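Local atomic coordinates of endonuclease and methylase LlaGI (Lactococcus lactis, PDB entry 5FFJ), a protein that combines DNA sequence recognition, probable adenine methylation and a helicase-like ATPase in one Type ISP restriction-modification polypeptide, here lacking its nuclease. Residues Asn989-Tyr994 against Trp1021-Pro1026; Ala1067-Phe1072 against Tyr1153-Arg1158. All coordinates share one frame; numbering follows the deposited sequence.

In the fold
From the N terminus, the chain first builds a P-loop ATPase sheet. Coupler helices follow, and then the methyltransferase sheet. Contact 1 closes at the edge of that second sheet. It brings strand 1022-1024 back onto strand 991-996 across 26 intervening residues, which include helix 1003-1012. Farther along the chain, contact 2, within the specificity domain, pairs strand 1070-1071 with strand 1150-1155 and closes a longer loop of 80 residues. The two loops lie in series and neither nests in nor crosses the other. The centres of contact 1 and contact 2 are about 49 Å apart, and the two do not touch. Contact 1 extends the methyltransferase sheet, while contact 2 adds an edge strand to a small sheet near the bound DNA.

Contact 1 of 2, residues Asn989-Tyr994 against Trp1021-Pro1026; sequences NHEVHY and WENISP
V992, Y994 and I1024 form the apolar centre, on one face of an antiparallel strand pair. V992 CB lies 4.1 Å from I1024 CB. I1024 has CG1 anti to its carbonyl carbon (chi1 -78°) and an extended chain beyond. This carries CD1 across to Y994, where it lies 3.4 Å from Y994 CB and meets the near end of the ring obliquely. The Y994 hydroxyl is hydrogen-bonded to N949 of strand 944-951.

Three backbone bonds join the strands. I1024 N donates to V992 O at 3.2 Å, from above the carbonyl plane. Y994 and E1022 exchange two bonds, Y994 N to E1022 O at 3.2 Å and E1022 N to Y994 O at 3.0 Å.

The other face is more polar. H993 and N1023 lie side by side and point the same way. N1023 OD1 sits at the imidazole edge, 3.3 Å from H993 CE1. H993 CB rests over one face of the W1021 indole, towards its rim. E991 crosses N1023 at a slant, with E991 OE1 3.6 Å from N1023 OD1.

Y946 of strand 944-951 stacks on H993 and also meets W1021. F939 of helix 932-941 packs against V992 and P1026. The strand order fits a class I methyltransferase core, which strands 991-996 and 1022-1024 extend, the latter as an outermost strand.

Contact 2 of 2, residues Ala1067-Phe1072 against Tyr1153-Arg1158; sequences AWVSNF and YLYRNR
V1069 packs against L1154 and Y1155 in the tight part of this buried contact. V1069 and L1154 lie alongside each other, with V1069 CG1 3.5 Å from L1154 CD1. The second methyl, V1069 CG2, comes to the edge of the Y1155 ring, 4.0 Å from Y1155 CD2. V1069 and Y1155 cross at about a right angle. With CG anti to the backbone N (chi1 -179°), the Y1155 ring runs away from the helix end. Its edge at CD2 stays beside the valine, and Y1155 CB lies 3.6 Å from V1069 O. Y1155 N donates to V1069 O at 2.9 Å, with an almost straight N-H...O angle of 171°. That carbonyl belongs to the last helical residue, as S1070 is the first to leave helical geometry. With V1069 cut back to an alanine, L1154 CD1 and the Y1155 ring edge would probably lose their methyl partners, and a gap is likely to open beside the end of the helix.

S1070 and L1154 form a non-hydrogen-bonded pair, followed by the hydrogen-bonded pair N1071 and Y1153. N1071 N donates to Y1153 O at 2.9 Å, in the carbonyl plane. Y1153 N returns a bond to N1071 O at 2.7 Å. The Y1153 ring meets backbone carbonyls across the contact, its edge at CD2 lying 3.2 Å from F1072 O. It also meets the ring of F1371.

The loose side is at N1157 and R1158, which do not touch 1067-1072. R1158 is exposed and packs on a phosphate of the bound DNA.

Both segments belong to the C-terminal specificity domain. Strand 1070-1071 is an outermost strand of its sheet, linking helix 1066-1069 to helix 1074-1096. The latter touches Y1155 through V1081. Strand 1141-1147 flanks strand 1150-1155 on its other side.

Contact 1 of 2, residues Asn989-Tyr994 against Trp1021-Pro1026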
loop_
_atom_site.group_PDB
_atom_site.type_symbol
_atom_site.label_atom_id
_atom_site.label_comp_id
_atom_site.label_asym_id
_atom_site.label_seq_id
_atom_site.Cartn_x
_atom_site.Cartn_y
_atom_site.Cartn_z
ATOM N N ASN A 989 1.878 -43.266 -8.802
ATOM C CA ASN A 989 1.322 -42.469 -9.890
ATOM C C ASN A 989 1.638 -40.987 -9.705
ATOM O O ASN A 989 1.385 -40.415 -8.642
ATOM C CB ASN A 989 -0.194 -42.683 -9.976
ATOM C CG ASN A 989 -0.754 -42.412 -11.365
ATOM O OD1 ASN A 989 -0.015 -42.106 -12.302
ATOM N ND2 ASN A 989 -2.071 -42.535 -11.503
ATOM N N HIS A 990 2.200 -40.378 -10.746
ATOM C CA HIS A 990 2.546 -38.960 -10.739
ATOM C C HIS A 990 2.122 -38.312 -12.050
ATOM O O HIS A 990 2.655 -38.646 -13.108
ATOM C CB HIS A 990 4.051 -38.767 -10.533
ATOM C CG HIS A 990 4.540 -39.211 -9.192
ATOM N ND1 HIS A 990 3.718 -39.313 -8.089
ATOM C CD2 HIS A 990 5.775 -39.582 -8.772
ATOM C CE1 HIS A 990 4.421 -39.724 -7.055
ATOM N NE2 HIS A 990 5.674 -39.896 -7.439
ATOM N N GLU A 991 1.167 -37.388 -11.981
ATOM C CA GLU A 991 0.700 -36.698 -13.178
ATOM C C GLU A 991 0.210 -35.280 -12.896
ATOM O O GLU A 991 -0.362 -34.997 -11.840
ATOM C CB GLU A 991 -0.413 -37.501 -13.853
ATOM C CG GLU A 991 -1.528 -37.947 -12.920
ATOM C CD GLU A 991 -2.610 -38.718 -13.651
ATOM O OE1 GLU A 991 -2.538 -38.805 -14.896
ATOM O OE2 GLU A 991 -3.530 -39.239 -12.988
ATOM N N VAL A 992 0.443 -34.401 -13.868
ATOM C CA VAL A 992 0.039 -33.004 -13.788
ATOM C C VAL A 992 -1.220 -32.780 -14.621
ATOM O O VAL A 992 -1.366 -33.351 -15.704
ATOM C CB VAL A 992 1.156 -32.066 -14.293
ATOM C CG1 VAL A 992 0.773 -30.606 -14.088
ATOM C CG2 VAL A 992 2.472 -32.373 -13.590
ATOM N N HIS A 993 -2.122 -31.948 -14.108
ATOM C CA HIS A 993 -3.335 -31.576 -14.826
ATOM C C HIS A 993 -3.412 -30.056 -14.917
ATOM O O HIS A 993 -3.514 -29.372 -13.902
ATOM C CB HIS A 993 -4.571 -32.144 -14.126
ATOM C CG HIS A 993 -4.521 -33.627 -13.928
ATOM N ND1 HIS A 993 -4.417 -34.516 -14.977
ATOM C CD2 HIS A 993 -4.558 -34.378 -12.801
ATOM C CE1 HIS A 993 -4.392 -35.750 -14.506
ATOM N NE2 HIS A 993 -4.476 -35.694 -13.189
ATOM N N TYR A 994 -3.352 -29.531 -16.139
ATOM C CA TYR A 994 -3.222 -28.095 -16.344
ATOM C C TYR A 994 -4.290 -27.542 -17.277
ATOM O O TYR A 994 -4.679 -28.188 -18.252
ATOM C CB TYR A 994 -1.832 -27.775 -16.898
ATOM C CG TYR A 994 -1.649 -26.334 -17.316
ATOM C CD1 TYR A 994 -1.417 -25.337 -16.375
ATOM C CD2 TYR A 994 -1.703 -25.971 -18.654
ATOM C CE1 TYR A 994 -1.250 -24.017 -16.760
ATOM C CE2 TYR A 994 -1.536 -24.659 -19.046
ATOM C CZ TYR A 994 -1.309 -23.686 -18.098
ATOM O OH TYR A 994 -1.144 -22.376 -18.489
ATOM N N TRP A 1021 -9.149 -30.839 -18.483
ATOM C CA TRP A 1021 -7.732 -30.810 -18.140
ATOM C C TRP A 1021 -6.863 -31.300 -19.288
ATOM O O TRP A 1021 -7.299 -32.106 -20.110
ATOM C CB TRP A 1021 -7.462 -31.665 -16.902
ATOM C CG TRP A 1021 -8.200 -31.210 -15.696
ATOM C CD1 TRP A 1021 -9.250 -31.835 -15.094
ATOM C CD2 TRP A 1021 -7.951 -30.022 -14.939
ATOM N NE1 TRP A 1021 -9.670 -31.111 -14.005
ATOM C CE2 TRP A 1021 -8.887 -29.993 -13.888
ATOM C CE3 TRP A 1021 -7.024 -28.981 -15.047
ATOM C CZ2 TRP A 1021 -8.925 -28.963 -12.953
ATOM C CZ3 TRP A 1021 -7.062 -27.960 -14.116
ATOM C CH2 TRP A 1021 -8.008 -27.958 -13.083
ATOM N N GLU A 1022 -5.631 -30.800 -19.334
ATOM C CA GLU A 1022 -4.625 -31.306 -20.258
ATOM C C GLU A 1022 -3.591 -32.109 -19.483
ATOM O O GLU A 1022 -3.021 -31.624 -18.505
ATOM C CB GLU A 1022 -3.944 -30.166 -21.017
ATOM C CG GLU A 1022 -3.008 -30.644 -22.120
ATOM C CD GLU A 1022 -2.168 -29.529 -22.704
ATOM O OE1 GLU A 1022 -1.169 -29.834 -23.389
ATOM O OE2 GLU A 1022 -2.507 -28.347 -22.482
ATOM N N ASN A 1023 -3.356 -33.341 -19.919
ATOM C CA ASN A 1023 -2.343 -34.181 -19.300
ATOM C C ASN A 1023 -0.951 -33.704 -19.702
ATOM O O ASN A 1023 -0.640 -33.621 -20.890
ATOM C CB ASN A 1023 -2.540 -35.645 -19.697
ATOM C CG ASN A 1023 -2.415 -36.595 -18.518
ATOM O OD1 ASN A 1023 -2.930 -36.330 -17.432
ATOM N ND2 ASN A 1023 -1.722 -37.708 -18.728
ATOM N N ILE A 1024 -0.126 -33.388 -18.707
ATOM C CA ILE A 1024 1.203 -32.838 -18.949
ATOM C C ILE A 1024 2.301 -33.755 -18.422
ATOM O O ILE A 1024 2.296 -34.144 -17.253
ATOM C CB ILE A 1024 1.346 -31.437 -18.304
ATOM C CG1 ILE A 1024 0.647 -30.394 -19.185
ATOM C CG2 ILE A 1024 2.826 -31.073 -18.092
ATOM C CD1 ILE A 1024 0.766 -28.965 -18.695
ATOM N N SER A 1025 3.242 -34.083 -19.300
ATOM C CA SER A 1025 4.427 -34.845 -18.931
ATOM C C SER A 1025 5.645 -33.923 -18.923
ATOM O O SER A 1025 6.182 -33.615 -19.987
ATOM C CB SER A 1025 4.648 -36.008 -19.905
ATOM O OG SER A 1025 4.844 -35.537 -21.228
ATOM N N PRO A 1026 6.076 -33.466 -17.730
ATOM C CA PRO A 1026 7.236 -32.565 -17.665
ATOM C C PRO A 1026 8.477 -33.103 -18.379
ATOM O O PRO A 1026 8.702 -34.313 -18.397
ATOM C CB PRO A 1026 7.499 -32.425 -16.157
ATOM C CG PRO A 1026 6.603 -33.413 -15.481
ATOM C CD PRO A 1026 5.467 -33.655 -16.403
#

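Contact 2 of 2, residues Ala1067-Phe1072 against Tyr1153-Arg1158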
loop_
_atom_site.group_PDB
_atom_site.type_symbol
_atom_site.label_atom_id
_atom_site.label_comp_id
_atom_site.label_asym_id
_atom_site.label_seq_id
_atom_site.Cartn_x
_atom_site.Cartn_y
_atom_site.Cartn_z
ATOM N N ALA A 1067 16.919 7.669 -11.379
ATOM C CA ALA A 1067 16.515 9.071 -11.296
ATOM C C ALA A 1067 17.698 9.979 -10.964
ATOM O O ALA A 1067 17.794 11.099 -11.468
ATOM C CB ALA A 1067 15.411 9.250 -10.264
ATOM N N TRP A 1068 18.600 9.487 -10.119
ATOM C CA TRP A 1068 19.778 10.248 -9.719
ATOM C C TRP A 1068 20.903 10.115 -10.736
ATOM O O TRP A 1068 21.514 11.104 -11.140
ATOM C CB TRP A 1068 20.281 9.779 -8.352
ATOM C CG TRP A 1068 19.338 10.043 -7.218
ATOM C CD1 TRP A 1068 18.322 9.240 -6.789
ATOM C CD2 TRP A 1068 19.332 11.189 -6.358
ATOM N NE1 TRP A 1068 17.682 9.817 -5.717
ATOM C CE2 TRP A 1068 18.284 11.013 -5.434
ATOM C CE3 TRP A 1068 20.111 12.347 -6.284
ATOM C CZ2 TRP A 1068 17.994 11.954 -4.447
ATOM C CZ3 TRP A 1068 19.823 13.277 -5.303
ATOM C CH2 TRP A 1068 18.774 13.076 -4.399
ATOM N N VAL A 1069 21.158 8.879 -11.150
ATOM C CA VAL A 1069 22.383 8.533 -11.859
ATOM C C VAL A 1069 22.262 8.652 -13.384
ATOM O O VAL A 1069 23.274 8.773 -14.078
ATOM C CB VAL A 1069 22.824 7.095 -11.456
ATOM C CG1 VAL A 1069 22.948 6.163 -12.658
ATOM C CG2 VAL A 1069 24.124 7.144 -10.675
ATOM N N SER A 1070 21.034 8.626 -13.898
ATOM C CA SER A 1070 20.795 8.734 -15.341
ATOM C C SER A 1070 19.818 9.864 -15.667
ATOM O O SER A 1070 18.908 10.154 -14.888
ATOM C CB SER A 1070 20.253 7.415 -15.897
ATOM O OG SER A 1070 18.838 7.432 -15.958
ATOM N N ASN A 1071 20.002 10.481 -16.831
ATOM C CA ASN A 1071 19.194 11.628 -17.237
ATOM C C ASN A 1071 19.472 12.024 -18.689
ATOM O O ASN A 1071 20.529 11.714 -19.238
ATOM C CB ASN A 1071 19.465 12.815 -16.301
ATOM C CG ASN A 1071 18.555 14.009 -16.564
ATOM O OD1 ASN A 1071 18.198 14.303 -17.704
ATOM N ND2 ASN A 1071 18.189 14.712 -15.499
ATOM N N PHE A 1072 18.509 12.707 -19.302
ATOM C CA PHE A 1072 18.665 13.242 -20.652
ATOM C C PHE A 1072 19.711 14.358 -20.717
ATOM O O PHE A 1072 20.465 14.453 -21.685
ATOM C CB PHE A 1072 17.326 13.776 -21.169
ATOM C CG PHE A 1072 16.426 12.718 -21.744
ATOM C CD1 PHE A 1072 16.800 12.011 -22.874
ATOM C CD2 PHE A 1072 15.189 12.452 -21.178
ATOM C CE1 PHE A 1072 15.973 11.045 -23.413
ATOM C CE2 PHE A 1072 14.356 11.488 -21.716
ATOM C CZ PHE A 1072 14.749 10.784 -22.835
ATOM N N TYR A 1153 22.145 10.188 -20.790
ATOM C CA TYR A 1153 23.447 10.290 -20.150
ATOM C C TYR A 1153 23.447 9.505 -18.847
ATOM O O TYR A 1153 22.456 9.501 -18.115
ATOM C CB TYR A 1153 23.809 11.750 -19.891
ATOM C CG TYR A 1153 24.264 12.484 -21.128
ATOM C CD1 TYR A 1153 25.590 12.435 -21.535
ATOM C CD2 TYR A 1153 23.371 13.221 -21.893
ATOM C CE1 TYR A 1153 26.014 13.101 -22.667
ATOM C CE2 TYR A 1153 23.787 13.892 -23.028
ATOM C CZ TYR A 1153 25.110 13.828 -23.410
ATOM O OH TYR A 1153 25.533 14.493 -24.537
ATOM N N LEU A 1154 24.564 8.841 -18.572
ATOM C CA LEU A 1154 24.686 7.964 -17.415
ATOM C C LEU A 1154 25.966 8.258 -16.648
ATOM O O LEU A 1154 27.041 8.387 -17.237
ATOM C CB LEU A 1154 24.661 6.495 -17.857
ATOM C CG LEU A 1154 25.309 5.452 -16.936
ATOM C CD1 LEU A 1154 24.522 5.302 -15.648
ATOM C CD2 LEU A 1154 25.437 4.116 -17.645
ATOM N N TYR A 1155 25.839 8.367 -15.332
ATOM C CA TYR A 1155 26.998 8.421 -14.457
ATOM C C TYR A 1155 27.411 6.991 -14.116
ATOM O O TYR A 1155 26.948 6.420 -13.126
ATOM C CB TYR A 1155 26.692 9.231 -13.194
ATOM C CG TYR A 1155 27.858 9.356 -12.232
ATOM C CD1 TYR A 1155 29.008 10.055 -12.583
ATOM C CD2 TYR A 1155 27.803 8.785 -10.966
ATOM C CE1 TYR A 1155 30.073 10.171 -11.702
ATOM C CE2 TYR A 1155 28.863 8.898 -10.081
ATOM C CZ TYR A 1155 29.994 9.593 -10.454
ATOM O OH TYR A 1155 31.048 9.706 -9.575
ATOM N N ARG A 1156 28.267 6.412 -14.956
ATOM C CA ARG A 1156 28.737 5.048 -14.743
ATOM C C ARG A 1156 29.880 5.036 -13.740
ATOM O O ARG A 1156 31.001 5.453 -14.039
ATOM C CB ARG A 1156 29.185 4.395 -16.049
ATOM C CG ARG A 1156 29.431 2.899 -15.889
ATOM C CD ARG A 1156 30.237 2.338 -17.025
ATOM N NE ARG A 1156 31.556 2.948 -17.101
ATOM C CZ ARG A 1156 32.543 2.492 -17.862
ATOM N NH1 ARG A 1156 32.364 1.406 -18.603
ATOM N NH2 ARG A 1156 33.710 3.116 -17.874
ATOM N N ASN A 1157 29.576 4.530 -12.552
ATOM C CA ASN A 1157 30.478 4.596 -11.413
ATOM C C ASN A 1157 30.243 3.376 -10.523
ATOM O O ASN A 1157 29.127 3.164 -10.054
ATOM C CB ASN A 1157 30.247 5.914 -10.654
ATOM C CG ASN A 1157 31.346 6.227 -9.655
ATOM O OD1 ASN A 1157 32.509 6.372 -10.027
ATOM N ND2 ASN A 1157 30.976 6.370 -8.384
ATOM N N ARG A 1158 31.284 2.568 -10.314
ATOM C CA ARG A 1158 31.164 1.310 -9.566
ATOM C C ARG A 1158 30.518 1.588 -8.216
ATOM O O ARG A 1158 29.708 0.810 -7.712
ATOM C CB ARG A 1158 32.532 0.640 -9.367
ATOM C CG ARG A 1158 33.493 0.745 -10.550
ATOM C CD ARG A 1158 34.710 -0.149 -10.338
ATOM N NE ARG A 1158 34.498 -1.507 -10.849
ATOM C CZ ARG A 1158 35.072 -2.014 -11.941
ATOM N NH1 ARG A 1158 35.922 -1.294 -12.669
ATOM N NH2 ARG A 1158 34.800 -3.260 -12.308
#